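Local coordinates for protein pectate lyase (Erwinia chrysanthemi, PDB 1RU4) that cleaves pectate, the polygalacturonate of plant cell walls, by eliminative (lyase) chemistry, and is built as a parallel beta-helix, at residues 92-97 and 120-125; 17-22 and 56-61. One frame throughout, in Å; residues are numbered along the deposited sequence.

Contact 1 (92-97 and 120-125)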
ATOM      1  N   ALA A  92       9.182 -11.290  -9.640  1.00  5.82           N
ATOM      2  CA  ALA A  92       9.623 -12.458  -8.882  1.00  4.98           C
ATOM      3  C   ALA A  92       8.614 -12.690  -7.761  1.00  5.67           C
ATOM      4  O   ALA A  92       8.469 -11.860  -6.857  1.00  5.68           O
ATOM      5  CB  ALA A  92      11.021 -12.238  -8.305  1.00  5.43           C
ATOM      6  N   VAL A  93       7.907 -13.812  -7.839  1.00  5.05           N
ATOM      7  CA  VAL A  93       6.861 -14.136  -6.872  1.00  5.95           C
ATOM      8  C   VAL A  93       7.328 -15.183  -5.864  1.00  6.10           C
ATOM      9  O   VAL A  93       7.703 -16.292  -6.242  1.00  7.17           O
ATOM     10  CB  VAL A  93       5.589 -14.659  -7.589  1.00  6.03           C
ATOM     11  CG1 VAL A  93       4.507 -15.006  -6.573  1.00  7.85           C
ATOM     12  CG2 VAL A  93       5.070 -13.617  -8.574  1.00  8.22           C
ATOM     13  N   PHE A  94       7.324 -14.811  -4.586  1.00  4.97           N
ATOM     14  CA  PHE A  94       7.670 -15.734  -3.507  1.00  5.66           C
ATOM     15  C   PHE A  94       6.392 -16.339  -2.936  1.00  5.86           C
ATOM     16  O   PHE A  94       5.592 -15.646  -2.299  1.00  5.52           O
ATOM     17  CB  PHE A  94       8.468 -15.015  -2.413  1.00  6.01           C
ATOM     18  CG  PHE A  94       9.859 -14.626  -2.841  1.00  6.62           C
ATOM     19  CD1 PHE A  94      10.058 -13.588  -3.746  1.00  7.29           C
ATOM     20  CD2 PHE A  94      10.968 -15.311  -2.351  1.00  7.23           C
ATOM     21  CE1 PHE A  94      11.341 -13.240  -4.163  1.00  6.75           C
ATOM     22  CE2 PHE A  94      12.257 -14.970  -2.760  1.00  7.17           C
ATOM     23  CZ  PHE A  94      12.443 -13.931  -3.669  1.00  8.16           C
ATOM     24  N   ASP A  95       6.202 -17.629  -3.202  1.00  4.75           N
ATOM     25  CA  ASP A  95       5.003 -18.359  -2.802  1.00  5.36           C
ATOM     26  C   ASP A  95       5.304 -19.224  -1.581  1.00  5.73           C
ATOM     27  O   ASP A  95       6.050 -20.198  -1.673  1.00  6.54           O
ATOM     28  CB  ASP A  95       4.541 -19.236  -3.975  1.00  5.45           C
ATOM     29  CG  ASP A  95       3.221 -19.942  -3.716  1.00  7.58           C
ATOM     30  OD1 ASP A  95       2.626 -19.772  -2.634  1.00  7.09           O
ATOM     31  OD2 ASP A  95       2.771 -20.674  -4.622  1.00 10.68           O
ATOM     32  N   PHE A  96       4.704 -18.869  -0.448  1.00  5.59           N
ATOM     33  CA  PHE A  96       4.934 -19.589   0.801  1.00  5.31           C
ATOM     34  C   PHE A  96       4.045 -20.815   1.017  1.00  5.66           C
ATOM     35  O   PHE A  96       4.072 -21.441   2.078  1.00  5.72           O
ATOM     36  CB  PHE A  96       4.904 -18.620   1.984  1.00  5.68           C
ATOM     37  CG  PHE A  96       6.105 -17.713   2.036  1.00  5.26           C
ATOM     38  CD1 PHE A  96       6.162 -16.561   1.252  1.00  4.75           C
ATOM     39  CD2 PHE A  96       7.202 -18.038   2.831  1.00  5.33           C
ATOM     40  CE1 PHE A  96       7.297 -15.750   1.256  1.00  5.01           C
ATOM     41  CE2 PHE A  96       8.340 -17.234   2.842  1.00  5.07           C
ATOM     42  CZ  PHE A  96       8.388 -16.088   2.053  1.00  5.09           C
ATOM     43  N   SER A  97       3.243 -21.126   0.001  1.00  5.44           N
ATOM     44  CA  SER A  97       2.520 -22.396  -0.105  1.00  6.10           C
ATOM     45  C   SER A  97       1.464 -22.801   0.928  1.00  6.77           C
ATOM     46  O   SER A  97       1.057 -23.965   0.956  1.00  6.90           O
ATOM     47  CB  SER A  97       3.535 -23.538  -0.242  1.00  7.94           C
ATOM     48  OG  SER A  97       4.458 -23.284  -1.287  1.00  7.76           O
ATOM     49  N   LYS A 120      12.486  -4.475  -5.187  1.00  5.13           N
ATOM     50  CA  LYS A 120      11.841  -3.982  -6.404  1.00  4.46           C
ATOM     51  C   LYS A 120      11.369  -5.124  -7.300  1.00  4.99           C
ATOM     52  O   LYS A 120      12.140  -6.023  -7.632  1.00  5.13           O
ATOM     53  CB  LYS A 120      12.783  -3.049  -7.178  1.00  4.79           C
ATOM     54  CG  LYS A 120      12.123  -2.343  -8.356  1.00  7.64           C
ATOM     55  CD  LYS A 120      13.045  -1.313  -8.991  1.00 10.07           C
ATOM     56  CE  LYS A 120      12.336  -0.580 -10.121  1.00 10.70           C
ATOM     57  NZ  LYS A 120      13.190   0.480 -10.741  1.00 10.16           N
ATOM     58  N   GLY A 121      10.088  -5.101  -7.657  1.00  4.39           N
ATOM     59  CA  GLY A 121       9.534  -6.113  -8.546  1.00  5.37           C
ATOM     60  C   GLY A 121       9.325  -7.480  -7.922  1.00  5.90           C
ATOM     61  O   GLY A 121       9.283  -8.491  -8.628  1.00  7.25           O
ATOM     62  N   VAL A 122       9.158  -7.502  -6.603  1.00  5.15           N
ATOM     63  CA  VAL A 122       8.998  -8.742  -5.845  1.00  4.97           C
ATOM     64  C   VAL A 122       7.595  -8.842  -5.238  1.00  3.89           C
ATOM     65  O   VAL A 122       7.007  -7.834  -4.852  1.00  5.60           O
ATOM     66  CB  VAL A 122      10.056  -8.809  -4.715  1.00  6.03           C
ATOM     67  CG1 VAL A 122       9.857 -10.044  -3.854  1.00 10.68           C
ATOM     68  CG2 VAL A 122      11.461  -8.791  -5.313  1.00  8.83           C
ATOM     69  N   GLU A 123       7.056 -10.060  -5.187  1.00  2.69           N
ATOM     70  CA  GLU A 123       5.741 -10.306  -4.594  1.00  4.94           C
ATOM     71  C   GLU A 123       5.801 -11.388  -3.524  1.00  4.59           C
ATOM     72  O   GLU A 123       6.644 -12.283  -3.581  1.00  5.96           O
ATOM     73  CB  GLU A 123       4.728 -10.732  -5.664  1.00  6.14           C
ATOM     74  CG  GLU A 123       4.532  -9.732  -6.796  1.00  8.59           C
ATOM     75  CD  GLU A 123       3.393 -10.102  -7.740  1.00  9.21           C
ATOM     76  OE1 GLU A 123       2.750 -11.159  -7.555  1.00 10.19           O
ATOM     77  OE2 GLU A 123       3.137  -9.321  -8.679  1.00 13.22           O
ATOM     78  N   VAL A 124       4.904 -11.293  -2.546  1.00  4.82           N
ATOM     79  CA  VAL A 124       4.769 -12.310  -1.504  1.00  4.29           C
ATOM     80  C   VAL A 124       3.323 -12.793  -1.509  1.00  4.59           C
ATOM     81  O   VAL A 124       2.388 -11.987  -1.455  1.00  5.34           O
ATOM     82  CB  VAL A 124       5.099 -11.758  -0.093  1.00  3.50           C
ATOM     83  CG1 VAL A 124       4.866 -12.839   0.966  1.00  3.69           C
ATOM     84  CG2 VAL A 124       6.538 -11.277  -0.035  1.00  4.56           C
ATOM     85  N   THR A 125       3.147 -14.108  -1.579  1.00  3.25           N
ATOM     86  CA  THR A 125       1.815 -14.701  -1.596  1.00  4.93           C
ATOM     87  C   THR A 125       1.768 -15.995  -0.784  1.00  4.66           C
ATOM     88  O   THR A 125       2.780 -16.682  -0.627  1.00  4.87           O
ATOM     89  CB  THR A 125       1.332 -14.957  -3.056  1.00  5.35           C
ATOM     90  OG1 THR A 125      -0.061 -15.297  -3.052  1.00  5.90           O
ATOM     91  CG2 THR A 125       2.123 -16.087  -3.710  1.00  5.17           C
TER
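Strands 92-95 and 122-125 run parallel in register, Ala92 beside Val122 through Asp95 beside Thr125; five backbone hydrogen bonds join the segments, the first from Ala92 N to Gly121 O (3.0 Å), the last from Phe96 N to Thr125 O (2.9 Å). Side chains alternate between two faces. On one, the Phe94 ring slants against Val122, CE1 lying 3.5 Å from CG1, while the edge of the ring lies near Glu123 O. Two residues on, past the strand's end, Phe96 makes a similar contact: its CE1 is 3.8 Å from Val124 CG1, with Thr125 O in plane at the ring edge. On the other face, Val93 sends CG1, anti to its own N (chi1 180°), to CG2 of Thr125 at 3.9 Å; CG2 of Val93 meets Glu123 OE1. OE1 is hydrogen-bonded to His147, and OE2 forms a salt bridge with Arg91. Asp95 lies against the Thr125 methyl and forms an Asx turn, Ser97 N reaching its OD1 from above the carboxylate plane; OD1 also forms a salt bridge with Arg126. Inside the beta-helix, Phe94 and Val122 pack on Leu53 of strand 50-53, and Phe94, Phe96, Val122 and Val124 on Phe110 of strand 110-112; strands 56-59 and 145-147 continue the parallel sheet.

Contact 2 (17-22 and 56-61)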
ATOM      1  N   TYR A  17      24.540 -10.687  -7.759  1.00 10.02           N
ATOM      2  CA  TYR A  17      24.420 -12.112  -7.470  1.00  9.32           C
ATOM      3  C   TYR A  17      23.220 -12.622  -8.255  1.00  9.58           C
ATOM      4  O   TYR A  17      22.076 -12.275  -7.951  1.00  9.51           O
ATOM      5  CB  TYR A  17      24.195 -12.351  -5.974  1.00  9.07           C
ATOM      6  CG  TYR A  17      25.332 -11.888  -5.099  1.00  9.38           C
ATOM      7  CD1 TYR A  17      25.305 -10.630  -4.501  1.00  8.68           C
ATOM      8  CD2 TYR A  17      26.445 -12.700  -4.882  1.00 10.64           C
ATOM      9  CE1 TYR A  17      26.358 -10.188  -3.709  1.00 11.12           C
ATOM     10  CE2 TYR A  17      27.507 -12.268  -4.094  1.00 11.77           C
ATOM     11  CZ  TYR A  17      27.459 -11.013  -3.512  1.00 12.03           C
ATOM     12  OH  TYR A  17      28.515 -10.576  -2.746  1.00 13.82           O
ATOM     13  N   TYR A  18      23.485 -13.415  -9.291  1.00  7.35           N
ATOM     14  CA  TYR A  18      22.424 -13.967 -10.126  1.00  8.81           C
ATOM     15  C   TYR A  18      21.742 -15.154  -9.457  1.00  8.87           C
ATOM     16  O   TYR A  18      22.386 -16.153  -9.117  1.00  8.82           O
ATOM     17  CB  TYR A  18      22.974 -14.375 -11.491  1.00  8.01           C
ATOM     18  CG  TYR A  18      23.391 -13.214 -12.368  1.00  8.88           C
ATOM     19  CD1 TYR A  18      24.622 -12.583 -12.191  1.00 10.35           C
ATOM     20  CD2 TYR A  18      22.567 -12.773 -13.402  1.00 11.49           C
ATOM     21  CE1 TYR A  18      25.024 -11.542 -13.027  1.00 11.75           C
ATOM     22  CE2 TYR A  18      22.957 -11.735 -14.242  1.00 11.30           C
ATOM     23  CZ  TYR A  18      24.184 -11.127 -14.051  1.00 12.72           C
ATOM     24  OH  TYR A  18      24.572 -10.111 -14.893  1.00 14.75           O
ATOM     25  N   VAL A  19      20.429 -15.033  -9.283  1.00  7.28           N
ATOM     26  CA  VAL A  19      19.622 -16.037  -8.604  1.00  7.64           C
ATOM     27  C   VAL A  19      18.462 -16.491  -9.489  1.00  6.99           C
ATOM     28  O   VAL A  19      17.927 -15.712 -10.276  1.00  6.37           O
ATOM     29  CB  VAL A  19      19.070 -15.460  -7.268  1.00  6.57           C
ATOM     30  CG1 VAL A  19      18.040 -16.398  -6.642  1.00  7.32           C
ATOM     31  CG2 VAL A  19      20.215 -15.223  -6.295  1.00  8.22           C
ATOM     32  N   ALA A  20      18.103 -17.768  -9.370  1.00  7.94           N
ATOM     33  CA  ALA A  20      16.974 -18.336 -10.100  1.00  8.05           C
ATOM     34  C   ALA A  20      16.298 -19.376  -9.208  1.00  8.31           C
ATOM     35  O   ALA A  20      16.888 -19.832  -8.230  1.00  9.13           O
ATOM     36  CB  ALA A  20      17.450 -18.977 -11.399  1.00  8.80           C
ATOM     37  N   PRO A  21      15.040 -19.741  -9.517  1.00  9.89           N
ATOM     38  CA  PRO A  21      14.319 -20.735  -8.714  1.00 10.92           C
ATOM     39  C   PRO A  21      15.052 -22.074  -8.597  1.00 13.33           C
ATOM     40  O   PRO A  21      14.996 -22.728  -7.554  1.00 14.14           O
ATOM     41  CB  PRO A  21      13.000 -20.885  -9.470  1.00 10.69           C
ATOM     42  CG  PRO A  21      12.783 -19.516 -10.025  1.00 11.29           C
ATOM     43  CD  PRO A  21      14.157 -19.172 -10.553  1.00 10.04           C
ATOM     44  N   ASN A  22      15.736 -22.475  -9.666  1.00 14.61           N
ATOM     45  CA  ASN A  22      16.485 -23.729  -9.667  1.00 16.56           C
ATOM     46  C   ASN A  22      17.966 -23.540  -9.336  1.00 17.89           C
ATOM     47  O   ASN A  22      18.782 -24.428  -9.589  1.00 18.11           O
ATOM     48  CB  ASN A  22      16.323 -24.455 -11.010  1.00 18.17           C
ATOM     49  CG  ASN A  22      16.937 -23.693 -12.175  1.00 19.91           C
ATOM     50  OD1 ASN A  22      17.227 -22.500 -12.077  1.00 19.85           O
ATOM     51  ND2 ASN A  22      17.137 -24.389 -13.289  1.00 22.16           N
ATOM     52  N   GLY A  56      10.117 -15.133 -12.261  1.00  6.38           N
ATOM     53  CA  GLY A  56       9.502 -16.435 -12.080  1.00  6.21           C
ATOM     54  C   GLY A  56       8.929 -16.595 -10.686  1.00  6.27           C
ATOM     55  O   GLY A  56       8.732 -15.608  -9.973  1.00  6.39           O
ATOM     56  N   THR A  57       8.664 -17.842 -10.303  1.00  5.63           N
ATOM     57  CA  THR A  57       8.108 -18.153  -8.991  1.00  5.71           C
ATOM     58  C   THR A  57       9.122 -18.899  -8.129  1.00  5.20           C
ATOM     59  O   THR A  57       9.723 -19.888  -8.562  1.00  6.91           O
ATOM     60  CB  THR A  57       6.819 -19.003  -9.109  1.00  6.08           C
ATOM     61  OG1 THR A  57       5.837 -18.272  -9.855  1.00  8.19           O
ATOM     62  CG2 THR A  57       6.252 -19.324  -7.729  1.00  7.04           C
ATOM     63  N   TYR A  58       9.315 -18.387  -6.917  1.00  5.31           N
ATOM     64  CA  TYR A  58      10.208 -18.971  -5.928  1.00  5.77           C
ATOM     65  C   TYR A  58       9.329 -19.602  -4.851  1.00  6.10           C
ATOM     66  O   TYR A  58       8.680 -18.901  -4.075  1.00  6.70           O
ATOM     67  CB  TYR A  58      11.107 -17.878  -5.344  1.00  5.87           C
ATOM     68  CG  TYR A  58      12.042 -17.281  -6.376  1.00  6.56           C
ATOM     69  CD1 TYR A  58      11.572 -16.392  -7.345  1.00  6.00           C
ATOM     70  CD2 TYR A  58      13.384 -17.654  -6.420  1.00  6.57           C
ATOM     71  CE1 TYR A  58      12.416 -15.898  -8.341  1.00  6.39           C
ATOM     72  CE2 TYR A  58      14.237 -17.166  -7.406  1.00  7.03           C
ATOM     73  CZ  TYR A  58      13.746 -16.292  -8.365  1.00  7.09           C
ATOM     74  OH  TYR A  58      14.581 -15.840  -9.361  1.00  7.22           O
ATOM     75  N   THR A  59       9.278 -20.931  -4.845  1.00  7.10           N
ATOM     76  CA  THR A  59       8.380 -21.657  -3.952  1.00  7.05           C
ATOM     77  C   THR A  59       9.030 -22.145  -2.659  1.00  6.63           C
ATOM     78  O   THR A  59       9.982 -22.925  -2.683  1.00  8.54           O
ATOM     79  CB  THR A  59       7.738 -22.855  -4.686  1.00  7.78           C
ATOM     80  OG1 THR A  59       7.094 -22.391  -5.879  1.00  8.03           O
ATOM     81  CG2 THR A  59       6.709 -23.553  -3.801  1.00  8.86           C
ATOM     82  N   ILE A  60       8.516 -21.662  -1.532  1.00  5.93           N
ATOM     83  CA  ILE A  60       8.972 -22.107  -0.217  1.00  6.78           C
ATOM     84  C   ILE A  60       8.018 -23.210   0.241  1.00  6.73           C
ATOM     85  O   ILE A  60       6.811 -22.988   0.343  1.00  7.12           O
ATOM     86  CB  ILE A  60       8.960 -20.957   0.830  1.00  5.48           C
ATOM     87  CG1 ILE A  60       9.858 -19.795   0.384  1.00  6.30           C
ATOM     88  CG2 ILE A  60       9.435 -21.470   2.184  1.00  6.88           C
ATOM     89  CD1 ILE A  60       9.198 -18.825  -0.584  1.00  8.42           C
ATOM     90  N   PRO A  61       8.544 -24.419   0.503  1.00  7.45           N
ATOM     91  CA  PRO A  61       7.724 -25.552   0.945  1.00  8.17           C
ATOM     92  C   PRO A  61       6.915 -25.280   2.211  1.00  8.11           C
ATOM     93  O   PRO A  61       7.374 -24.587   3.123  1.00  8.33           O
ATOM     94  CB  PRO A  61       8.761 -26.651   1.183  1.00  9.63           C
ATOM     95  CG  PRO A  61       9.824 -26.329   0.189  1.00  9.50           C
ATOM     96  CD  PRO A  61       9.950 -24.831   0.341  1.00  8.62           C
TER
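Pro21 lies over one face of the Tyr58 ring and makes the main contact between these two segments, a CH-pi interaction. Its CG is 3.8 Å from the ring centroid and only 14° off the ring normal, displaced a little toward the rim. CD, the next atom of the pyrrolidine, is 3.6 Å from CZ of Tyr58, so the proline ring reaches from the middle of the aromatic face toward its phenolic end. The backbone leading into the proline joins in: Pro21 N is 3.4 Å from Tyr58 CE2, and the carbonyl carbon of Ala20 is nearly as close to the same ring atom.

The other apolar contact is made by Val19. Its CG1, anti to the backbone N (chi1 171°), approaches Tyr58 CE2 obliquely at 4.0 Å. Val19 also rests on Ile51 and Leu53 of strand 50-53 and on Ala41 of helix 38-44, which ties this contact into the packing at that end of the coil.

The oxygens make only van der Waals contacts across the segments: Thr57 O lies 3.4 Å from Pro21 CG, while Tyr58 OH comes to 3.5 Å from Val19 O without bonding to it. The hydroxyl is tethered instead by one hydrogen bond to Lys54 O, just ahead of strand 56-59. Phe94 meets the tyrosine ring with the two planes at about 15°.

Chemically, then, the segments are held by dispersion and weak CH-pi attraction, with no backbone pairing between them. An aromatic ring carried by strand 56-59 offers a flat surface on which the segment after strand 16-19 settles, and Pro21, itself exposed, covers one face of the buried Tyr58 ring.

In the fold
Both segments of contact 2 come earlier in the chain than those of contact 1, and the contact centres are about 10 Å apart, within the right-handed parallel beta-helix. They meet through strands 56-59 and 92-95, neighbours in one parallel sheet: Val93 O lies 2.7 Å from Tyr58 N and Asp95 O 2.9 Å from Ile60 N, both probable hydrogen bonds. Strands 56-59, 92-95 and 122-125 thus follow one another, contact 1 joining the last two. Contact 2 is different in kind: strand 16-19 pairs with 50-53, and its segment meets 56-59 by packing. This is consistent with the early chain packing over the first coil, while contact 1 adds the next strand.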